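Local coordinates for dipeptide Epimerase (Enterococcus faecalis V583, PDB 3JVA), which belongs to the mandelate racemase/muconate lactonizing enzyme family of the enolase superfamily and holds a magnesium ion in a TIM-barrel-like domain, at residues T38-V43 with G111-L116; D138-M143 with D169-K174; V151-D156 with L336-L341; A202-A207 with S231-T236; C288-M293 with A317-T322. One frame throughout, in Å; residues are numbered along the deposited sequence.

In the fold
Burial and chemistry change together across this chain. Contact 5 lies in the core, its centre about 4 Å from that of the chain, and joins two parallel barrel strands by backbone bonding, with methyl packing on one side and a carboxylate on the other. Contact 4 is partly buried and almost wholly apolar, whereas contacts 1, 2 and 3 lie at the surface. Of these, contacts 1 and 2 add polar or charged bonds to packing, and contact 3 relies on a CH-pi contact of a proline over a phenyl ring. Helix 140-152 serves both contacts 2 and 3, and contact 2 touches contact 4 through V173 and L206. Contact 1 stands apart, in the N-terminal domain.

Contact 1 (T38-V43 with G111-L116); sequences TEEGLV and GQKAQL
L42 and Q112 bring their CA atoms to 7.2 Å where a type I turn from T38 to G41, between strands 29-38 and 43-48, comes up against the last turn of helix 96-114. That helix closes in a Schellman motif, with Q115 at positive phi and L116 N bonded back to G111 O. Three side-chain links cross the gap. With CG beside its backbone N (chi1 -69°) and an extended chain beyond, Q112 carries its amide to the end of the turn, where NE2 donates to V43 O over 2.6 Å. The bond is short but bent, 134° at the hydrogen, and the acceptor lies out of the amide plane. The same amide is held at its other end by water 1, which donates a hydrogen bond to Q112 OE1 (2.5 Å) and accepts one from V43 N (2.9 Å), so both ends of the amide are tied to one residue. Next to it, L42 lays CD1 against the K113 backbone, 3.9 Å from CA. K113 bends at chi2 (62°) and passes this methyl to set NZ 2.9 Å from OE1 of E40, on the syn side of that carboxylate. The salt bridge occupies the more exposed flank. L42 also leans on L109 of the same helix. With G41 at positive phi and T38 N bonded to L42 O (2.9 Å), the loop is a type I turn with a G1 bulge, a classic beta-hairpin closure, packed here on a helix of the N-terminal alpha+beta domain of enolase superfamily proteins.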
# COMPACT_ATOMS: atom_id res chain seq x y z
N THR B 38 34.25 -38.36 -16.55
CA THR B 38 34.82 -38.39 -15.21
C THR B 38 36.10 -39.20 -15.25
O THR B 38 36.34 -39.94 -16.20
CB THR B 38 33.86 -39.04 -14.20
OG1 THR B 38 33.58 -40.39 -14.60
CG2 THR B 38 32.55 -38.25 -14.14
N GLU B 39 36.93 -39.04 -14.23
CA GLU B 39 38.20 -39.76 -14.16
C GLU B 39 37.98 -41.27 -14.21
O GLU B 39 38.78 -42.00 -14.79
CB GLU B 39 38.95 -39.41 -12.87
CG GLU B 39 39.52 -37.99 -12.82
CD GLU B 39 40.62 -37.75 -13.84
OE1 GLU B 39 41.33 -38.72 -14.19
OE2 GLU B 39 40.79 -36.59 -14.27
N GLU B 40 36.89 -41.73 -13.59
CA GLU B 40 36.58 -43.16 -13.55
C GLU B 40 36.04 -43.72 -14.86
O GLU B 40 35.92 -44.94 -15.01
CB GLU B 40 35.60 -43.45 -12.41
CG GLU B 40 34.31 -42.63 -12.44
CD GLU B 40 33.52 -42.75 -11.15
OE1 GLU B 40 32.91 -43.82 -10.91
OE2 GLU B 40 33.50 -41.78 -10.37
N GLY B 41 35.71 -42.85 -15.81
CA GLY B 41 35.21 -43.34 -17.08
C GLY B 41 33.74 -43.12 -17.38
O GLY B 41 33.30 -43.37 -18.50
N LEU B 42 32.97 -42.68 -16.39
CA LEU B 42 31.54 -42.43 -16.63
C LEU B 42 31.41 -41.15 -17.44
O LEU B 42 32.19 -40.21 -17.28
CB LEU B 42 30.78 -42.27 -15.31
CG LEU B 42 30.70 -43.49 -14.39
CD1 LEU B 42 29.93 -43.13 -13.13
CD2 LEU B 42 30.02 -44.64 -15.12
N VAL B 43 30.41 -41.09 -18.32
CA VAL B 43 30.20 -39.92 -19.15
C VAL B 43 28.76 -39.44 -19.05
O VAL B 43 27.83 -40.25 -19.07
CB VAL B 43 30.53 -40.22 -20.63
CG1 VAL B 43 30.24 -39.00 -21.49
CG2 VAL B 43 31.99 -40.63 -20.77
N GLY B 111 23.06 -39.71 -11.93
CA GLY B 111 22.26 -40.91 -12.08
C GLY B 111 23.12 -42.12 -12.40
O GLY B 111 22.91 -43.21 -11.86
N GLN B 112 24.10 -41.94 -13.27
CA GLN B 112 24.98 -43.03 -13.65
C GLN B 112 25.79 -43.54 -12.46
O GLN B 112 25.93 -44.75 -12.28
CB GLN B 112 25.89 -42.60 -14.80
CG GLN B 112 25.11 -42.42 -16.10
CD GLN B 112 25.99 -42.10 -17.28
OE1 GLN B 112 26.98 -42.79 -17.53
NE2 GLN B 112 25.62 -41.07 -18.03
N LYS B 113 26.31 -42.63 -11.64
CA LYS B 113 27.09 -43.03 -10.47
C LYS B 113 26.22 -43.71 -9.41
O LYS B 113 26.63 -44.69 -8.79
CB LYS B 113 27.79 -41.82 -9.86
CG LYS B 113 28.68 -42.15 -8.66
CD LYS B 113 29.82 -43.09 -9.05
CE LYS B 113 30.79 -43.28 -7.89
NZ LYS B 113 31.88 -44.25 -8.23
N ALA B 114 25.01 -43.18 -9.21
CA ALA B 114 24.09 -43.75 -8.23
C ALA B 114 23.39 -44.99 -8.80
O ALA B 114 22.74 -45.74 -8.07
CB ALA B 114 23.04 -42.70 -7.82
N GLN B 115 23.54 -45.19 -10.11
CA GLN B 115 22.91 -46.31 -10.82
C GLN B 115 21.40 -46.23 -10.63
O GLN B 115 20.74 -47.19 -10.22
CB GLN B 115 23.47 -47.65 -10.33
CG GLN B 115 24.99 -47.76 -10.50
CD GLN B 115 25.53 -49.17 -10.34
OE1 GLN B 115 26.75 -49.39 -10.32
NE2 GLN B 115 24.64 -50.14 -10.23
N LEU B 116 20.86 -45.05 -10.94
CA LEU B 116 19.44 -44.78 -10.83
C LEU B 116 18.98 -43.90 -11.98
O LEU B 116 19.74 -43.06 -12.47
CB LEU B 116 19.15 -44.02 -9.52
CG LEU B 116 19.39 -44.70 -8.18
CD1 LEU B 116 19.32 -43.67 -7.07
CD2 LEU B 116 18.37 -45.79 -7.97
O HOH W 1 29.02 -43.57 -18.82

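Contact 2 (D138-M143 with D169-K174); sequences DEPNVM and DIARVK
R172 and P140 bring their CA atoms to 4.3 Å, close enough for the start of helix 140-152 to sit almost directly on helix 166-180. The tight part lies on both sides of that point. On one, the proline ring presses on the neighbouring helix, its CG 3.8 Å from the methyl CB of A171 and its CB 3.6 Å from A171 O. On the other, the R172 chain, extended from CG to NE, crosses the thioether of M143, with CD 3.5 Å from SD. A bend at the end of the methionine (chi3 74°) turns its methyl group off while the sulfur stays on the arginine's aliphatic carbons. Beyond them NE donates to D138 O over 2.9 Å at 151°, meeting the carbonyl at the edge of the guanidinium, somewhat out of its plane, while NH1 has a weak bond to T164 OG1. The outer side is looser. E139, the exposed N-cap residue, keeps OE2 5.3 Å from R172 NH2, so any attraction between the charges is probably weak and without direction, and D138 turns OD2 back to accept from E139 N (2.7 Å). Below this seam the two helices rest on the barrel: M143 and V173 both touch I160 of strand 157-161, which links them in the chain, while I170 and V173 reach L206 of helix 196-206, the next helix round.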
# COMPACT_ATOMS: atom_id res chain seq x y z
N ASP B 138 -0.71 -23.35 -40.19
CA ASP B 138 -1.02 -23.61 -41.59
C ASP B 138 -2.50 -23.27 -41.78
O ASP B 138 -3.15 -22.77 -40.85
CB ASP B 138 -0.76 -25.09 -41.89
CG ASP B 138 -0.46 -25.35 -43.36
OD1 ASP B 138 0.26 -26.32 -43.65
OD2 ASP B 138 -0.95 -24.59 -44.22
N GLU B 139 -3.03 -23.51 -42.97
CA GLU B 139 -4.44 -23.22 -43.22
C GLU B 139 -5.29 -24.03 -42.25
O GLU B 139 -4.91 -25.14 -41.87
CB GLU B 139 -4.81 -23.56 -44.67
CG GLU B 139 -4.14 -22.67 -45.70
CD GLU B 139 -4.36 -21.19 -45.42
OE1 GLU B 139 -5.53 -20.76 -45.31
OE2 GLU B 139 -3.36 -20.45 -45.30
N PRO B 140 -6.45 -23.49 -41.84
CA PRO B 140 -7.34 -24.19 -40.91
C PRO B 140 -7.58 -25.66 -41.24
O PRO B 140 -7.41 -26.54 -40.40
CB PRO B 140 -8.62 -23.36 -40.99
CG PRO B 140 -8.09 -21.97 -41.20
CD PRO B 140 -7.01 -22.19 -42.23
N ASN B 141 -7.98 -25.91 -42.48
CA ASN B 141 -8.26 -27.26 -42.95
C ASN B 141 -7.07 -28.21 -42.81
O ASN B 141 -7.24 -29.39 -42.47
CB ASN B 141 -8.72 -27.21 -44.41
CG ASN B 141 -7.98 -26.15 -45.21
OD1 ASN B 141 -8.11 -24.95 -44.94
ND2 ASN B 141 -7.20 -26.58 -46.19
N VAL B 142 -5.87 -27.71 -43.07
CA VAL B 142 -4.67 -28.53 -42.96
C VAL B 142 -4.38 -28.84 -41.49
O VAL B 142 -4.08 -29.99 -41.14
CB VAL B 142 -3.45 -27.83 -43.58
CG1 VAL B 142 -2.20 -28.67 -43.36
CG2 VAL B 142 -3.68 -27.62 -45.07
N MET B 143 -4.46 -27.83 -40.63
CA MET B 143 -4.21 -28.04 -39.22
C MET B 143 -5.24 -29.01 -38.65
O MET B 143 -4.92 -29.84 -37.79
CB MET B 143 -4.26 -26.72 -38.46
CG MET B 143 -3.20 -25.72 -38.89
SD MET B 143 -3.10 -24.29 -37.78
CE MET B 143 -2.28 -25.07 -36.36
N ASP B 169 -6.66 -16.65 -36.18
CA ASP B 169 -6.57 -17.48 -34.98
C ASP B 169 -7.87 -18.26 -34.80
O ASP B 169 -7.86 -19.48 -34.64
CB ASP B 169 -6.33 -16.63 -33.73
CG ASP B 169 -4.96 -15.95 -33.71
OD1 ASP B 169 -4.02 -16.43 -34.38
OD2 ASP B 169 -4.83 -14.92 -33.01
N ILE B 170 -8.98 -17.53 -34.83
CA ILE B 170 -10.30 -18.14 -34.65
C ILE B 170 -10.59 -19.21 -35.69
O ILE B 170 -11.12 -20.27 -35.36
CB ILE B 170 -11.40 -17.05 -34.69
CG1 ILE B 170 -11.29 -16.18 -33.43
CG2 ILE B 170 -12.78 -17.69 -34.79
CD1 ILE B 170 -12.27 -15.03 -33.37
N ALA B 171 -10.25 -18.93 -36.95
CA ALA B 171 -10.48 -19.88 -38.03
C ALA B 171 -9.79 -21.22 -37.78
O ALA B 171 -10.37 -22.28 -37.98
CB ALA B 171 -10.01 -19.28 -39.35
N ARG B 172 -8.53 -21.15 -37.34
CA ARG B 172 -7.76 -22.36 -37.06
C ARG B 172 -8.32 -23.11 -35.86
O ARG B 172 -8.50 -24.32 -35.92
CB ARG B 172 -6.30 -21.99 -36.81
CG ARG B 172 -5.57 -21.54 -38.06
CD ARG B 172 -4.20 -20.95 -37.75
NE ARG B 172 -3.55 -20.52 -38.99
CZ ARG B 172 -2.85 -19.40 -39.11
NH1 ARG B 172 -2.70 -18.58 -38.07
NH2 ARG B 172 -2.29 -19.09 -40.27
N VAL B 173 -8.59 -22.39 -34.77
CA VAL B 173 -9.13 -23.03 -33.58
C VAL B 173 -10.49 -23.67 -33.87
O VAL B 173 -10.77 -24.78 -33.44
CB VAL B 173 -9.26 -22.02 -32.42
CG1 VAL B 173 -9.99 -22.65 -31.25
CG2 VAL B 173 -7.88 -21.55 -31.99
N LYS B 174 -11.31 -22.96 -34.63
CA LYS B 174 -12.63 -23.46 -35.00
C LYS B 174 -12.54 -24.78 -35.76
O LYS B 174 -13.22 -25.75 -35.43
CB LYS B 174 -13.35 -22.42 -35.86
CG LYS B 174 -14.69 -22.90 -36.42
CD LYS B 174 -15.30 -21.88 -37.37
CE LYS B 174 -15.63 -20.59 -36.66
NZ LYS B 174 -16.26 -19.60 -37.57

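Contact 3 (V151-D156 with L336-L341); sequences VKLGFD and LEAKPL
This is a loop-to-loop contact at the surface, built on packing alone, in which F155 and its neighbours in the turn after helix 140-152 meet the segment that leads into the edge strand 341-343. Its centre is P340, whose ring overlies the phenyl ring of F155. CD stands 4.0 Å from the ring centroid and only 7° off the normal, a CH-pi contact over the face, while the proline nitrogen lies above the same face nearer the rim. At that rim CE1 of F155 comes to 3.5 Å from P340 CA, and CZ reaches 3.4 Å from the carbonyl carbon of K339, so the ring end is pushed against the peptide before the proline. Placing CG beside its backbone N (chi1 -73°) brings the phenyl to this position. At the edge of the proline ring CG comes to 3.5 Å from G154 O, so the turn meets the ring from beside it. Farther out, the exposed L153 lays CD2 against the CB of A338 at 3.9 Å. Its first torsion, -109°, falls away from the staggered positions, a shape that may cost some strain. No hydrogen bond joins the two segments, yet each is tied by its backbone to barrel strands nearby, D156 to K185 and P340 to T131, and F155 also touches I133. G154, at positive phi, ends the helix in a Schellman motif. The 151-156 turn is the helix-to-strand link of the beta-alpha-beta crossover from strand 128-134 through helix 140-152 to strand 157-161, the repeating unit of a TIM barrel.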
# COMPACT_ATOMS: atom_id res chain seq x y z
N VAL B 151 -4.51 -37.09 -32.86
CA VAL B 151 -5.44 -37.69 -31.92
C VAL B 151 -5.46 -39.21 -32.11
O VAL B 151 -5.54 -39.97 -31.15
CB VAL B 151 -6.86 -37.12 -32.10
CG1 VAL B 151 -7.87 -37.95 -31.32
CG2 VAL B 151 -6.89 -35.67 -31.63
N LYS B 152 -5.37 -39.65 -33.37
CA LYS B 152 -5.36 -41.08 -33.66
C LYS B 152 -4.11 -41.70 -33.06
O LYS B 152 -4.09 -42.89 -32.74
CB LYS B 152 -5.37 -41.32 -35.17
CG LYS B 152 -6.55 -40.70 -35.89
CD LYS B 152 -6.69 -41.22 -37.31
CE LYS B 152 -7.87 -40.57 -38.01
NZ LYS B 152 -9.09 -40.61 -37.17
N LEU B 153 -3.07 -40.89 -32.91
CA LEU B 153 -1.81 -41.33 -32.33
C LEU B 153 -1.91 -41.42 -30.81
O LEU B 153 -1.00 -41.93 -30.15
CB LEU B 153 -0.70 -40.35 -32.73
CG LEU B 153 0.37 -40.80 -33.74
CD1 LEU B 153 -0.22 -41.71 -34.81
CD2 LEU B 153 1.00 -39.57 -34.36
N GLY B 154 -3.02 -40.93 -30.26
CA GLY B 154 -3.22 -41.01 -28.82
C GLY B 154 -3.11 -39.69 -28.06
O GLY B 154 -3.41 -39.63 -26.87
N PHE B 155 -2.69 -38.63 -28.75
CA PHE B 155 -2.57 -37.33 -28.08
C PHE B 155 -3.93 -36.82 -27.62
O PHE B 155 -4.92 -36.90 -28.36
CB PHE B 155 -1.92 -36.33 -29.03
CG PHE B 155 -0.45 -36.57 -29.23
CD1 PHE B 155 0.47 -36.14 -28.27
CD2 PHE B 155 0.02 -37.28 -30.33
CE1 PHE B 155 1.83 -36.42 -28.41
CE2 PHE B 155 1.37 -37.56 -30.48
CZ PHE B 155 2.28 -37.14 -29.52
N ASP B 156 -3.98 -36.30 -26.41
CA ASP B 156 -5.23 -35.77 -25.86
C ASP B 156 -5.12 -34.26 -25.66
O ASP B 156 -6.07 -33.61 -25.22
CB ASP B 156 -5.55 -36.45 -24.52
CG ASP B 156 -4.50 -36.18 -23.45
OD1 ASP B 156 -4.57 -36.81 -22.37
OD2 ASP B 156 -3.61 -35.34 -23.68
N LEU B 336 12.04 -40.72 -31.12
CA LEU B 336 11.56 -39.83 -32.17
C LEU B 336 10.10 -40.13 -32.45
O LEU B 336 9.39 -39.32 -33.05
CB LEU B 336 12.35 -40.04 -33.47
CG LEU B 336 13.84 -39.71 -33.53
CD1 LEU B 336 14.05 -38.21 -33.35
CD2 LEU B 336 14.57 -40.49 -32.47
N GLU B 337 9.65 -41.30 -32.01
CA GLU B 337 8.27 -41.73 -32.23
C GLU B 337 7.25 -40.79 -31.59
O GLU B 337 7.32 -40.50 -30.40
CB GLU B 337 8.09 -43.14 -31.67
CG GLU B 337 6.75 -43.78 -32.00
CD GLU B 337 6.61 -45.16 -31.37
OE1 GLU B 337 6.55 -45.24 -30.13
OE2 GLU B 337 6.57 -46.15 -32.12
N ALA B 338 6.30 -40.31 -32.39
CA ALA B 338 5.27 -39.41 -31.88
C ALA B 338 4.27 -40.19 -31.03
O ALA B 338 3.41 -40.91 -31.54
CB ALA B 338 4.56 -38.71 -33.04
N LYS B 339 4.41 -40.05 -29.71
CA LYS B 339 3.55 -40.72 -28.74
C LYS B 339 3.34 -39.74 -27.59
O LYS B 339 4.25 -39.00 -27.22
CB LYS B 339 4.24 -41.99 -28.21
CG LYS B 339 5.64 -41.73 -27.64
CD LYS B 339 6.17 -42.89 -26.78
CE LYS B 339 7.48 -42.51 -26.07
NZ LYS B 339 7.85 -43.45 -24.96
N PRO B 340 2.13 -39.73 -27.00
CA PRO B 340 1.89 -38.80 -25.88
C PRO B 340 2.53 -39.23 -24.57
O PRO B 340 2.92 -38.39 -23.76
CB PRO B 340 0.37 -38.76 -25.80
CG PRO B 340 -0.02 -40.15 -26.22
CD PRO B 340 0.88 -40.38 -27.42
N LEU B 341 2.65 -40.54 -24.36
CA LEU B 341 3.22 -41.05 -23.12
C LEU B 341 4.72 -41.31 -23.21
O LEU B 341 5.17 -42.20 -23.94
CB LEU B 341 2.51 -42.33 -22.68
CG LEU B 341 2.98 -42.91 -21.35
CD1 LEU B 341 2.67 -41.94 -20.22
CD2 LEU B 341 2.30 -44.24 -21.10

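Contact 4 (A202-A207 with S231-T236); sequences AIQALA and SQVNTT
I203 opens the contact from helix 196-206 by driving a methyl branch at T235. With CG1 beside the backbone N (chi1 -67°), CG2 stands anti to that nitrogen and ends 3.8 Å from CB of T235. It also lies 4.2 Å from CG2 of V233, filling the space between the two side chains that follow the end of helix 223-232. The same isoleucine is shared with the barrel behind, touching V214 of strand 213-215 as well as W194 and P217.

One residue on, Q204 leaves the helix on its exposed side, and its extended chain reaches over toward the other segment: CG brushes CG1 of V233 at 4.1 Å, and NE2 stops 3.8 Å from Q232 O, too far for a hydrogen bond. A207 is the last residue to take part. Its N is bonded to I203 O (2.8 Å) one helical turn back, and its methyl CB sits 3.8 Å from OG1 of T235. The threonine's hydroxyl, beside its own backbone N (chi1 -62°), therefore looks across at carbon, namely the alanine methyl and CG2 of I203 (3.9 Å).

The backbone carbonyl of T235 looks elsewhere, accepting from K197 of a neighbouring subunit, so this corner also belongs to an interface between chains. Between the two segments no hydrogen bond or ion pair passes, and even the T235 hydroxyl meets carbon across the contact, so what holds them is probably the van der Waals packing of methyl groups.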
# COMPACT_ATOMS: atom_id res chain seq x y z
N ALA B 202 -9.31 -10.79 -27.30
CA ALA B 202 -8.97 -11.96 -28.10
C ALA B 202 -9.20 -13.27 -27.35
O ALA B 202 -9.77 -14.21 -27.89
CB ALA B 202 -7.51 -11.87 -28.56
N ILE B 203 -8.76 -13.32 -26.10
CA ILE B 203 -8.92 -14.54 -25.31
C ILE B 203 -10.38 -14.88 -25.07
O ILE B 203 -10.78 -16.05 -25.17
CB ILE B 203 -8.15 -14.41 -23.97
CG1 ILE B 203 -6.65 -14.36 -24.26
CG2 ILE B 203 -8.46 -15.60 -23.07
CD1 ILE B 203 -5.78 -14.04 -23.05
N GLN B 204 -11.20 -13.89 -24.77
CA GLN B 204 -12.62 -14.16 -24.55
C GLN B 204 -13.28 -14.65 -25.84
O GLN B 204 -14.23 -15.43 -25.79
CB GLN B 204 -13.32 -12.92 -24.01
CG GLN B 204 -12.77 -12.51 -22.65
CD GLN B 204 -13.56 -11.40 -22.01
OE1 GLN B 204 -13.85 -10.38 -22.64
NE2 GLN B 204 -13.89 -11.58 -20.74
N ALA B 205 -12.77 -14.20 -26.98
CA ALA B 205 -13.33 -14.63 -28.26
C ALA B 205 -12.92 -16.08 -28.53
O ALA B 205 -13.72 -16.89 -28.99
CB ALA B 205 -12.84 -13.73 -29.38
N LEU B 206 -11.66 -16.41 -28.23
CA LEU B 206 -11.17 -17.77 -28.44
C LEU B 206 -11.78 -18.74 -27.43
O LEU B 206 -11.95 -19.92 -27.73
CB LEU B 206 -9.64 -17.80 -28.31
CG LEU B 206 -8.76 -17.37 -29.49
CD1 LEU B 206 -8.89 -18.37 -30.63
CD2 LEU B 206 -9.15 -15.99 -29.95
N ALA B 207 -12.10 -18.23 -26.25
CA ALA B 207 -12.67 -19.06 -25.18
C ALA B 207 -13.96 -19.78 -25.58
O ALA B 207 -14.30 -20.81 -24.99
CB ALA B 207 -12.93 -18.21 -23.94
N SER B 231 -6.50 -11.52 -14.35
CA SER B 231 -7.61 -11.11 -13.49
C SER B 231 -8.90 -10.78 -14.24
O SER B 231 -9.95 -10.67 -13.63
CB SER B 231 -7.20 -9.91 -12.65
OG SER B 231 -7.08 -8.74 -13.45
N GLN B 232 -8.82 -10.62 -15.56
CA GLN B 232 -10.02 -10.27 -16.33
C GLN B 232 -10.68 -11.40 -17.11
O GLN B 232 -11.84 -11.27 -17.51
CB GLN B 232 -9.70 -9.13 -17.29
CG GLN B 232 -9.33 -7.82 -16.61
CD GLN B 232 -10.43 -7.31 -15.70
OE1 GLN B 232 -11.61 -7.30 -16.07
NE2 GLN B 232 -10.05 -6.87 -14.50
N VAL B 233 -9.97 -12.50 -17.32
CA VAL B 233 -10.54 -13.61 -18.07
C VAL B 233 -10.62 -14.88 -17.24
O VAL B 233 -9.83 -15.09 -16.32
CB VAL B 233 -9.73 -13.92 -19.35
CG1 VAL B 233 -9.53 -12.65 -20.16
CG2 VAL B 233 -8.38 -14.53 -18.98
N ASN B 234 -11.59 -15.74 -17.57
CA ASN B 234 -11.75 -17.00 -16.86
C ASN B 234 -10.70 -18.02 -17.31
O ASN B 234 -10.33 -18.92 -16.57
CB ASN B 234 -13.15 -17.59 -17.11
CG ASN B 234 -14.24 -16.79 -16.44
OD1 ASN B 234 -14.11 -16.38 -15.28
ND2 ASN B 234 -15.35 -16.58 -17.15
N THR B 235 -10.23 -17.86 -18.54
CA THR B 235 -9.24 -18.78 -19.09
C THR B 235 -7.93 -18.75 -18.32
O THR B 235 -7.45 -17.69 -17.93
CB THR B 235 -8.94 -18.46 -20.57
OG1 THR B 235 -10.13 -18.62 -21.35
CG2 THR B 235 -7.87 -19.39 -21.12
N THR B 236 -7.37 -19.94 -18.08
CA THR B 236 -6.10 -20.08 -17.38
C THR B 236 -5.00 -19.36 -18.16
O THR B 236 -4.82 -19.60 -19.35
CB THR B 236 -5.71 -21.56 -17.23
OG1 THR B 236 -6.67 -22.22 -16.39
CG2 THR B 236 -4.31 -21.71 -16.65

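Contact 5 (C288-M293 with A317-T322); sequences CMIGCM and ADLDAT
I290 O is the gripped atom here, for D318 N donates to it over 2.8 Å at a nearly straight 170°, approaching nearly along the C=O axis. A317 CA adds a longer CA-H...O contact, 3.5 Å from I290 O. This completes a parallel bridge between strands 287-290 and 314-317. Past it G291 takes over, its CA 3.4 Å from D318 O in a second CA-H...O contact. On one side of the backbone lies apolar packing: CD1 of L319 meets CG2 of I290 at 4.0 Å, and both residues rest on A304 of helix 298-310. On the other stands D318, whose CG is anti to the backbone N (chi1 176°) and whose carboxylate is linked to C292 N through water 2, which lies 2.6 Å from OD2 and 3.0 Å from that nitrogen. The end of M289 crosses the D318 side chain, CE 4.0 Å from its CB. SG of C292 rests near the methyl of A321. D320 turns OD2 to T134 N of strand 128-134. The chemistry thus divides by side: methyls seal the outer, helix-covered face, while the side chain of D318 lies about 6 Å from the magnesium ion, in keeping with a place in the pocket.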
# COMPACT_ATOMS: atom_id res chain seq x y z
N CYS B 288 3.10 -25.76 -12.48
CA CYS B 288 4.10 -25.51 -13.52
C CYS B 288 3.95 -26.44 -14.71
O CYS B 288 3.47 -27.56 -14.59
CB CYS B 288 5.52 -25.70 -12.95
SG CYS B 288 6.09 -24.37 -11.88
N MET B 289 4.34 -25.95 -15.87
CA MET B 289 4.36 -26.76 -17.07
C MET B 289 5.81 -26.69 -17.48
O MET B 289 6.54 -25.80 -17.02
CB MET B 289 3.50 -26.17 -18.20
CG MET B 289 3.62 -26.96 -19.50
SD MET B 289 2.39 -26.47 -20.77
CE MET B 289 3.31 -25.28 -21.70
N ILE B 290 6.27 -27.62 -18.30
CA ILE B 290 7.65 -27.56 -18.76
C ILE B 290 7.59 -27.70 -20.27
O ILE B 290 6.89 -28.57 -20.80
CB ILE B 290 8.55 -28.65 -18.11
CG1 ILE B 290 10.00 -28.43 -18.55
CG2 ILE B 290 8.06 -30.04 -18.49
CD1 ILE B 290 11.04 -29.08 -17.63
N GLY B 291 8.29 -26.81 -20.96
CA GLY B 291 8.30 -26.82 -22.41
C GLY B 291 9.68 -27.07 -23.00
O GLY B 291 10.57 -27.58 -22.32
N CYS B 292 9.85 -26.70 -24.26
CA CYS B 292 11.12 -26.89 -24.94
C CYS B 292 11.36 -25.82 -26.00
O CYS B 292 10.45 -25.08 -26.37
CB CYS B 292 11.17 -28.28 -25.60
SG CYS B 292 9.88 -28.56 -26.84
N MET B 293 12.61 -25.75 -26.47
CA MET B 293 13.00 -24.79 -27.50
C MET B 293 12.82 -25.42 -28.87
O MET B 293 12.79 -26.65 -29.00
CB MET B 293 14.47 -24.39 -27.33
CG MET B 293 14.87 -23.96 -25.94
SD MET B 293 13.96 -22.52 -25.39
CE MET B 293 14.70 -21.26 -26.41
N ALA B 317 3.11 -30.85 -19.67
CA ALA B 317 4.35 -30.97 -20.42
C ALA B 317 4.14 -30.72 -21.91
O ALA B 317 3.18 -31.21 -22.51
CB ALA B 317 4.96 -32.35 -20.20
N ASP B 318 5.04 -29.93 -22.48
CA ASP B 318 5.02 -29.60 -23.90
C ASP B 318 6.42 -29.97 -24.36
O ASP B 318 7.25 -29.10 -24.63
CB ASP B 318 4.74 -28.10 -24.09
CG ASP B 318 4.80 -27.66 -25.54
OD1 ASP B 318 4.42 -28.47 -26.42
OD2 ASP B 318 5.21 -26.51 -25.81
N LEU B 319 6.68 -31.27 -24.42
CA LEU B 319 8.00 -31.79 -24.79
C LEU B 319 7.87 -32.64 -26.05
O LEU B 319 7.97 -33.86 -26.00
CB LEU B 319 8.53 -32.64 -23.63
CG LEU B 319 8.60 -31.93 -22.28
CD1 LEU B 319 8.92 -32.93 -21.18
CD2 LEU B 319 9.64 -30.81 -22.33
N ASP B 320 7.68 -31.97 -27.17
CA ASP B 320 7.47 -32.63 -28.46
C ASP B 320 8.57 -32.45 -29.49
O ASP B 320 8.41 -32.85 -30.64
CB ASP B 320 6.15 -32.11 -29.05
CG ASP B 320 6.18 -30.61 -29.30
OD1 ASP B 320 7.08 -29.91 -28.77
OD2 ASP B 320 5.30 -30.11 -30.03
N ALA B 321 9.70 -31.88 -29.09
CA ALA B 321 10.78 -31.65 -30.05
C ALA B 321 11.28 -32.89 -30.80
O ALA B 321 11.58 -32.80 -31.99
CB ALA B 321 11.95 -30.95 -29.35
N THR B 322 11.38 -34.03 -30.13
CA THR B 322 11.88 -35.22 -30.82
C THR B 322 10.96 -35.68 -31.94
O THR B 322 11.43 -36.32 -32.90
CB THR B 322 12.12 -36.42 -29.87
OG1 THR B 322 10.88 -36.91 -29.35
CG2 THR B 322 13.03 -36.01 -28.71
O HOH W 2 7.59 -25.43 -25.70